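Local coordinates for chitinase (PDB 5GZT), which probably hydrolyses the beta-1,4 linkages of chitin and chitodextrins at random internal positions, using glycoside hydrolase family 18 domains, at residues D963-S975 and G994-R1006. Residues are numbered along the deposited sequence; the frame is centred on the assembly and turned at random.
Sequences DYMSVMTYDYHGS and GDFSADSVLTAYR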
loop_
_atom_site.group_PDB
_atom_site.type_symbol
_atom_site.label_atom_id
_atom_site.label_comp_id
_atom_site.label_asym_id
_atom_site.label_seq_id
_atom_site.Cartn_x
_atom_site.Cartn_y
_atom_site.Cartn_z
ATOM N N ASP B 963 -23.744 -33.141 -23.865
ATOM C CA ASP B 963 -22.653 -33.175 -24.795
ATOM C C ASP B 963 -21.800 -31.901 -24.701
ATOM O O ASP B 963 -20.616 -31.952 -24.817
ATOM C CB ASP B 963 -23.176 -33.392 -26.210
ATOM C CG ASP B 963 -23.715 -34.781 -26.386
ATOM O OD1 ASP B 963 -24.840 -35.028 -25.945
ATOM O OD2 ASP B 963 -22.990 -35.659 -26.874
ATOM N N TYR B 964 -22.421 -30.756 -24.483
ATOM C CA TYR B 964 -21.708 -29.503 -24.293
ATOM C C TYR B 964 -22.744 -28.502 -23.802
ATOM O O TYR B 964 -24.004 -28.757 -23.916
ATOM C CB TYR B 964 -21.007 -29.013 -25.625
ATOM C CG TYR B 964 -21.913 -29.207 -26.844
ATOM C CD1 TYR B 964 -22.795 -28.241 -27.215
ATOM C CD2 TYR B 964 -21.931 -30.361 -27.552
ATOM C CE1 TYR B 964 -23.701 -28.451 -28.243
ATOM C CE2 TYR B 964 -22.779 -30.528 -28.633
ATOM C CZ TYR B 964 -23.664 -29.595 -28.966
ATOM O OH TYR B 964 -24.603 -29.755 -30.006
ATOM N N MET B 965 -22.243 -27.357 -23.334
ATOM C CA MET B 965 -23.017 -26.139 -23.018
ATOM C C MET B 965 -22.602 -25.099 -24.031
ATOM O O MET B 965 -21.398 -24.853 -24.132
ATOM C CB MET B 965 -22.655 -25.630 -21.615
ATOM C CG MET B 965 -22.869 -26.686 -20.558
ATOM S SD MET B 965 -22.357 -25.962 -19.006
ATOM C CE MET B 965 -22.613 -27.377 -17.960
ATOM N N SER B 966 -23.539 -24.503 -24.768
ATOM C CA SER B 966 -23.253 -23.425 -25.702
ATOM C C SER B 966 -23.326 -22.154 -24.890
ATOM O O SER B 966 -24.446 -21.732 -24.502
ATOM C CB SER B 966 -24.251 -23.429 -26.867
ATOM O OG SER B 966 -24.069 -24.565 -27.712
ATOM N N VAL B 967 -22.155 -21.611 -24.455
ATOM C CA VAL B 967 -22.172 -20.535 -23.519
ATOM C C VAL B 967 -22.290 -19.223 -24.331
ATOM O O VAL B 967 -21.522 -18.949 -25.302
ATOM C CB VAL B 967 -20.899 -20.468 -22.635
ATOM C CG1 VAL B 967 -21.020 -19.403 -21.516
ATOM C CG2 VAL B 967 -20.638 -21.821 -22.041
ATOM N N MET B 968 -23.266 -18.413 -23.909
ATOM C CA MET B 968 -23.613 -17.157 -24.573
ATOM C C MET B 968 -22.626 -16.065 -24.089
ATOM O O MET B 968 -22.964 -15.223 -23.258
ATOM C CB MET B 968 -25.120 -16.823 -24.286
ATOM C CG MET B 968 -26.027 -17.831 -25.043
ATOM S SD MET B 968 -27.800 -17.457 -24.781
ATOM C CE MET B 968 -28.096 -17.890 -23.099
ATOM N N THR B 969 -21.417 -16.119 -24.648
ATOM C CA THR B 969 -20.296 -15.244 -24.273
ATOM C C THR B 969 -20.473 -13.962 -25.128
ATOM O O THR B 969 -19.705 -13.669 -26.096
ATOM C CB THR B 969 -18.965 -15.986 -24.547
ATOM O OG1 THR B 969 -19.030 -16.579 -25.844
ATOM C CG2 THR B 969 -18.710 -17.047 -23.465
ATOM N N TYR B 970 -21.573 -13.269 -24.826
ATOM C CA TYR B 970 -22.007 -12.061 -25.546
ATOM C C TYR B 970 -23.136 -11.384 -24.781
ATOM O O TYR B 970 -23.468 -11.839 -23.695
ATOM C CB TYR B 970 -22.250 -12.319 -27.017
ATOM C CG TYR B 970 -23.199 -13.456 -27.340
ATOM C CD1 TYR B 970 -24.568 -13.385 -27.008
ATOM C CD2 TYR B 970 -22.760 -14.554 -28.025
ATOM C CE1 TYR B 970 -25.455 -14.421 -27.363
ATOM C CE2 TYR B 970 -23.620 -15.598 -28.338
ATOM C CZ TYR B 970 -24.939 -15.529 -28.006
ATOM O OH TYR B 970 -25.680 -16.561 -28.373
ATOM N N ASP B 971 -23.653 -10.242 -25.240
ATOM C CA ASP B 971 -24.631 -9.448 -24.477
ATOM C C ASP B 971 -24.186 -9.063 -23.102
ATOM O O ASP B 971 -25.026 -8.881 -22.202
ATOM C CB ASP B 971 -25.962 -10.193 -24.297
ATOM C CG ASP B 971 -26.634 -10.571 -25.590
ATOM O OD1 ASP B 971 -26.543 -9.837 -26.581
ATOM O OD2 ASP B 971 -27.284 -11.663 -25.634
ATOM N N TYR B 972 -22.877 -8.910 -22.899
ATOM C CA TYR B 972 -22.368 -8.523 -21.600
ATOM C C TYR B 972 -22.775 -7.096 -21.130
ATOM O O TYR B 972 -22.856 -6.826 -19.933
ATOM C CB TYR B 972 -20.839 -8.587 -21.591
ATOM C CG TYR B 972 -20.182 -9.925 -21.946
ATOM C CD1 TYR B 972 -20.662 -11.130 -21.475
ATOM C CD2 TYR B 972 -18.951 -9.930 -22.612
ATOM C CE1 TYR B 972 -20.034 -12.312 -21.802
ATOM C CE2 TYR B 972 -18.303 -11.089 -22.919
ATOM C CZ TYR B 972 -18.845 -12.296 -22.457
ATOM O OH TYR B 972 -18.207 -13.460 -22.766
ATOM N N HIS B 973 -22.886 -6.201 -22.099
ATOM C CA HIS B 973 -23.169 -4.804 -21.867
ATOM C C HIS B 973 -24.065 -4.348 -22.998
ATOM O O HIS B 973 -24.056 -4.960 -24.095
ATOM C CB HIS B 973 -21.869 -4.021 -21.846
ATOM C CG HIS B 973 -21.018 -4.373 -20.694
ATOM N ND1 HIS B 973 -21.431 -4.210 -19.389
ATOM C CD2 HIS B 973 -19.812 -4.968 -20.635
ATOM C CE1 HIS B 973 -20.465 -4.587 -18.570
ATOM N NE2 HIS B 973 -19.472 -5.060 -19.303
ATOM N N GLY B 974 -24.856 -3.303 -22.713
ATOM C CA GLY B 974 -25.705 -2.670 -23.781
ATOM C C GLY B 974 -26.555 -1.510 -23.233
ATOM O O GLY B 974 -26.227 -0.962 -22.190
ATOM N N SER B 975 -27.695 -1.232 -23.870
ATOM C CA SER B 975 -28.482 0.026 -23.627
ATOM C C SER B 975 -29.085 0.165 -22.240
ATOM O O SER B 975 -29.324 1.266 -21.783
ATOM C CB SER B 975 -29.562 0.211 -24.709
ATOM O OG SER B 975 -30.424 -0.902 -24.793
ATOM N N GLY B 994 -11.811 -6.770 -14.007
ATOM C CA GLY B 994 -12.946 -7.507 -13.424
ATOM C C GLY B 994 -14.129 -7.634 -14.414
ATOM O O GLY B 994 -15.082 -8.293 -14.072
ATOM N N ASP B 995 -14.016 -7.085 -15.614
ATOM C CA ASP B 995 -15.103 -7.071 -16.579
ATOM C C ASP B 995 -15.293 -8.433 -17.326
ATOM O O ASP B 995 -14.438 -9.334 -17.258
ATOM C CB ASP B 995 -14.892 -5.936 -17.593
ATOM C CG ASP B 995 -16.214 -5.288 -18.108
ATOM O OD1 ASP B 995 -17.337 -5.856 -17.919
ATOM O OD2 ASP B 995 -16.100 -4.241 -18.791
ATOM N N PHE B 996 -16.450 -8.575 -17.965
ATOM C CA PHE B 996 -16.819 -9.830 -18.664
ATOM C C PHE B 996 -16.057 -10.071 -19.911
ATOM O O PHE B 996 -15.857 -9.183 -20.725
ATOM C CB PHE B 996 -18.298 -9.792 -19.106
ATOM C CG PHE B 996 -19.245 -9.954 -17.991
ATOM C CD1 PHE B 996 -19.558 -11.227 -17.516
ATOM C CD2 PHE B 996 -19.860 -8.832 -17.380
ATOM C CE1 PHE B 996 -20.434 -11.389 -16.431
ATOM C CE2 PHE B 996 -20.750 -8.998 -16.319
ATOM C CZ PHE B 996 -21.041 -10.279 -15.848
ATOM N N SER B 997 -15.600 -11.293 -20.055
ATOM C CA SER B 997 -15.133 -11.757 -21.347
ATOM C C SER B 997 -15.411 -13.221 -21.485
ATOM O O SER B 997 -15.672 -13.883 -20.499
ATOM C CB SER B 997 -13.611 -11.482 -21.473
ATOM O OG SER B 997 -12.917 -12.118 -20.453
ATOM N N ALA B 998 -15.193 -13.751 -22.669
ATOM C CA ALA B 998 -15.235 -15.193 -22.868
ATOM C C ALA B 998 -14.293 -15.880 -21.893
ATOM O O ALA B 998 -14.636 -16.886 -21.294
ATOM C CB ALA B 998 -14.876 -15.568 -24.281
ATOM N N ASP B 999 -13.072 -15.357 -21.778
ATOM C CA ASP B 999 -12.042 -15.895 -20.889
ATOM C C ASP B 999 -12.538 -15.921 -19.494
ATOM O O ASP B 999 -12.443 -16.984 -18.827
ATOM C CB ASP B 999 -10.714 -15.058 -21.036
ATOM C CG ASP B 999 -9.599 -15.583 -20.189
ATOM O OD1 ASP B 999 -9.336 -16.802 -20.233
ATOM O OD2 ASP B 999 -9.051 -14.800 -19.387
ATOM N N SER B 1000 -13.064 -14.800 -18.985
ATOM C CA SER B 1000 -13.482 -14.750 -17.598
ATOM C C SER B 1000 -14.686 -15.653 -17.365
ATOM O O SER B 1000 -14.712 -16.391 -16.348
ATOM C CB SER B 1000 -13.853 -13.348 -17.112
ATOM O OG SER B 1000 -15.062 -12.875 -17.658
ATOM N N VAL B 1001 -15.611 -15.661 -18.311
ATOM C CA VAL B 1001 -16.831 -16.521 -18.146
ATOM C C VAL B 1001 -16.525 -18.017 -18.188
ATOM O O VAL B 1001 -16.898 -18.825 -17.306
ATOM C CB VAL B 1001 -17.863 -16.164 -19.227
ATOM C CG1 VAL B 1001 -19.055 -17.092 -19.145
ATOM C CG2 VAL B 1001 -18.339 -14.783 -19.030
ATOM N N LEU B 1002 -15.747 -18.385 -19.196
ATOM C CA LEU B 1002 -15.405 -19.807 -19.373
ATOM C C LEU B 1002 -14.438 -20.293 -18.326
ATOM O O LEU B 1002 -14.524 -21.489 -17.882
ATOM C CB LEU B 1002 -14.942 -20.029 -20.767
ATOM C CG LEU B 1002 -15.991 -19.718 -21.802
ATOM C CD1 LEU B 1002 -15.358 -19.673 -23.180
ATOM C CD2 LEU B 1002 -17.088 -20.753 -21.777
ATOM N N THR B 1003 -13.606 -19.379 -17.755
ATOM C CA THR B 1003 -12.883 -19.756 -16.559
ATOM C C THR B 1003 -13.779 -20.023 -15.384
ATOM O O THR B 1003 -13.549 -21.012 -14.642
ATOM C CB THR B 1003 -11.815 -18.670 -16.204
ATOM O OG1 THR B 1003 -10.914 -18.604 -17.296
ATOM C CG2 THR B 1003 -11.039 -18.973 -14.964
ATOM N N ALA B 1004 -14.752 -19.150 -15.125
ATOM C CA ALA B 1004 -15.652 -19.348 -14.043
ATOM C C ALA B 1004 -16.442 -20.621 -14.219
ATOM O O ALA B 1004 -16.688 -21.303 -13.269
ATOM C CB ALA B 1004 -16.620 -18.204 -13.917
ATOM N N TYR B 1005 -16.840 -20.975 -15.423
ATOM C CA TYR B 1005 -17.501 -22.315 -15.593
ATOM C C TYR B 1005 -16.568 -23.468 -15.184
ATOM O O TYR B 1005 -16.945 -24.479 -14.488
ATOM C CB TYR B 1005 -17.961 -22.525 -17.044
ATOM C CG TYR B 1005 -19.335 -21.990 -17.368
ATOM C CD1 TYR B 1005 -19.630 -20.629 -17.301
ATOM C CD2 TYR B 1005 -20.332 -22.844 -17.819
ATOM C CE1 TYR B 1005 -20.907 -20.136 -17.601
ATOM C CE2 TYR B 1005 -21.610 -22.356 -18.123
ATOM C CZ TYR B 1005 -21.901 -21.046 -18.020
ATOM O OH TYR B 1005 -23.164 -20.640 -18.392
ATOM N N ARG B 1006 -15.316 -23.316 -15.566
ATOM C CA ARG B 1006 -14.330 -24.336 -15.226
ATOM C C ARG B 1006 -14.056 -24.393 -13.754
ATOM O O ARG B 1006 -13.870 -25.516 -13.232
ATOM C CB ARG B 1006 -13.016 -24.189 -16.054
ATOM C CG ARG B 1006 -13.178 -24.765 -17.478
ATOM C CD ARG B 1006 -12.020 -24.362 -18.427
ATOM N NE ARG B 1006 -12.101 -22.955 -18.743
ATOM C CZ ARG B 1006 -11.204 -22.316 -19.507
ATOM N NH1 ARG B 1006 -10.177 -22.973 -20.077
ATOM N NH2 ARG B 1006 -11.343 -21.018 -19.733
#
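Phe996 CB sits over one face of the Tyr972 ring, 3.6 Å from that ring's centroid and close to its normal, a CH-pi contact. The Phe996 ring runs nearly parallel but slid off, planes 19° and centroids 5.4 Å apart, so overlap is slight. Beside this pair the imidazole of His973 and the carboxylate of Asp995 meet from opposite directions, their planes 65° apart. His973 NE2 gives its hydrogen within its own ring plane to the syn lone pair of Asp995 OD1, 2.7 Å away. Along helix 998-1007, begun by the Ser997-Ser1000 capping box, the contact turns apolar. Thr969 CG2 lies against Ala998 CA and Leu1002 CG, while OG1 hydrogen-bonds Gly1018 O. A chi1 of -173° swings Val967 CG1 opposite the backbone N to meet Val1001 CG1, leaving CG2 for Leu1002 CD2 and one face of Tyr1005. Met965 SD lies at that ring's edge, 3.8 Å from Tyr1005 CE2, a Met-aromatic contact; Tyr1005 OH hydrogen-bonds Ala944 O. Strand 964-967 of this family 18 TIM barrel thus packs on the helix mainly through apolar groups; His973 NE2 and Phe996 N on Asp995 OD1, with Ser992 OG on OD2, fix the carboxylate's rotation and tie the loop after the strand to the turn before the helix.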